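Local coordinates for PF04016 domain protein (Desulfitobacterium hafniense, PDB 3L5O) that is of unknown function but belongs to a family with a possible role in heavy-metal chelation and probably binds an adenosyl-containing ligand, at residues Asp199-Leu202 with Pro203-Glu207. Numbering follows the deposited sequence.
Sequences DKTL and PRLLE. With IMD (imidazole), chain D.
Thr-201 and Leu-202 give their carbonyl oxygens to the N-H groups of Leu-205 and Leu-206, with Leu-206 N 2.9 Å from Leu-202 O, and so start the first turn of helix 202-208. From Leu-202, CB lies 3.4 Å from CD of Pro-203, brought close by the peptide bond the two residues share. With CG anti to the backbone N (chi1 -178°), the chain heads for the following turn, where CG meets CD1 of Leu-206 and its own CD1 lies 3.8 Å from Leu-206 CG; Ile-23 of helix 22-29 touches both leucines. Thr-201 OG1 sits 3.9 Å from Leu-205 CD1. Just upstream, where helix 195-199 ends and Lys-200 takes a positive phi, Asp-199 OD1 closes an Asx turn onto Thr-201 N (3.3 Å, anti side) and accepts from Thr-201 OG1 (2.7 Å, syn side), both from one face of the carboxylate. Its OD2 takes the indole N-H of Trp-168 and lies 2.7 Å from N3 of an imidazole, probably from the crystallisation liquor, whose hydrogen bond to OD1 is weak. Replacing Asp-199 by an alanine is likely to leave the Thr-201 hydroxyl free to turn and the Trp-168 N-H without this acceptor. The chemistry is thus divided: a buried carboxylate organises the bend between two helices of the Rossmann-like domain, while Leu-202 and Leu-206 pack the next turn against helix 22-29.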
loop_
_atom_site.group_PDB
_atom_site.type_symbol
_atom_site.label_atom_id
_atom_site.label_comp_id
_atom_site.label_asym_id
_atom_site.label_seq_id
_atom_site.Cartn_x
_atom_site.Cartn_y
_atom_site.Cartn_z
ATOM N N ASP A 199 -9.685 -0.613 0.462
ATOM C CA ASP A 199 -11.078 -0.183 0.506
ATOM C C ASP A 199 -11.707 0.125 -0.874
ATOM O O ASP A 199 -12.887 0.445 -0.959
ATOM C CB ASP A 199 -11.294 0.923 1.556
ATOM C CG ASP A 199 -10.506 2.105 1.296
ATOM O OD1 ASP A 199 -10.177 2.299 0.098
ATOM O OD2 ASP A 199 -10.183 2.913 2.210
ATOM N N LYS A 200 -10.935 -0.057 -1.940
ATOM C CA LYS A 200 -11.428 0.084 -3.323
ATOM C C LYS A 200 -11.747 1.523 -3.725
ATOM O O LYS A 200 -12.455 1.768 -4.692
ATOM C CB LYS A 200 -12.604 -0.858 -3.615
ATOM C CG LYS A 200 -12.220 -2.206 -4.296
ATOM C CD LYS A 200 -11.456 -3.172 -3.412
ATOM C CE LYS A 200 -12.372 -3.812 -2.351
ATOM N NZ LYS A 200 -11.508 -4.602 -1.397
ATOM N N THR A 201 -11.166 2.481 -3.016
ATOM C CA THR A 201 -11.247 3.899 -3.424
ATOM C C THR A 201 -10.227 4.220 -4.500
ATOM O O THR A 201 -10.364 5.227 -5.209
ATOM C CB THR A 201 -11.040 4.845 -2.217
ATOM O OG1 THR A 201 -9.841 4.501 -1.501
ATOM C CG2 THR A 201 -12.189 4.692 -1.241
ATOM N N LEU A 202 -9.210 3.369 -4.630
ATOM C CA LEU A 202 -8.065 3.687 -5.476
ATOM C C LEU A 202 -8.439 4.001 -6.933
ATOM O O LEU A 202 -7.974 4.985 -7.452
ATOM C CB LEU A 202 -6.989 2.588 -5.419
ATOM C CG LEU A 202 -5.713 2.841 -6.233
ATOM C CD1 LEU A 202 -4.965 4.064 -5.754
ATOM C CD2 LEU A 202 -4.780 1.627 -6.149
ATOM N N PRO A 203 -9.225 3.172 -7.619
ATOM C CA PRO A 203 -9.468 3.455 -9.046
ATOM C C PRO A 203 -10.075 4.849 -9.256
ATOM O O PRO A 203 -9.618 5.557 -10.148
ATOM C CB PRO A 203 -10.390 2.325 -9.483
ATOM C CG PRO A 203 -10.152 1.203 -8.471
ATOM C CD PRO A 203 -9.856 1.897 -7.176
ATOM N N ARG A 204 -11.022 5.284 -8.428
ATOM C CA ARG A 204 -11.620 6.603 -8.641
ATOM C C ARG A 204 -10.590 7.698 -8.329
ATOM O O ARG A 204 -10.469 8.680 -9.047
ATOM C CB ARG A 204 -12.891 6.797 -7.810
ATOM C CG ARG A 204 -13.516 8.195 -8.012
ATOM C CD ARG A 204 -13.792 8.498 -9.479
ATOM N NE ARG A 204 -14.402 9.806 -9.648
ATOM C CZ ARG A 204 -14.631 10.384 -10.833
ATOM N NH1 ARG A 204 -14.286 9.780 -11.945
ATOM N NH2 ARG A 204 -15.166 11.592 -10.883
ATOM N N LEU A 205 -9.811 7.495 -7.271
ATOM C CA LEU A 205 -8.770 8.439 -6.915
ATOM C C LEU A 205 -7.777 8.631 -8.039
ATOM O O LEU A 205 -7.361 9.751 -8.310
ATOM C CB LEU A 205 -8.022 7.988 -5.660
ATOM C CG LEU A 205 -8.833 8.011 -4.369
ATOM C CD1 LEU A 205 -8.013 7.472 -3.217
ATOM C CD2 LEU A 205 -9.390 9.391 -4.015
ATOM N N LEU A 206 -7.380 7.532 -8.657
ATOM C CA LEU A 206 -6.512 7.583 -9.847
ATOM C C LEU A 206 -7.103 8.382 -10.994
ATOM O O LEU A 206 -6.388 9.165 -11.622
ATOM C CB LEU A 206 -6.123 6.165 -10.304
ATOM C CG LEU A 206 -5.233 5.394 -9.296
ATOM C CD1 LEU A 206 -4.806 4.051 -9.862
ATOM C CD2 LEU A 206 -4.026 6.229 -8.902
ATOM N N GLU A 207 -8.386 8.193 -11.283
ATOM C CA GLU A 207 -9.061 8.963 -12.336
ATOM C C GLU A 207 -9.150 10.450 -11.986
ATOM O O GLU A 207 -8.909 11.308 -12.832
ATOM C CB GLU A 207 -10.448 8.384 -12.617
ATOM C CG GLU A 207 -11.250 9.126 -13.684
ATOM C CD GLU A 207 -10.822 8.838 -15.133
ATOM O OE1 GLU A 207 -9.802 8.147 -15.351
ATOM O OE2 GLU A 207 -11.524 9.311 -16.055
HETATM N N1 IMD D . -7.896 6.336 2.868
HETATM C C2 IMD D . -7.684 5.122 2.299
HETATM N N3 IMD D . -8.605 4.939 1.341
HETATM C C4 IMD D . -9.405 6.018 1.294
HETATM C C5 IMD D . -8.959 6.904 2.268
HETATM O O HOH W 1 -13.201 3.428 -7.253
#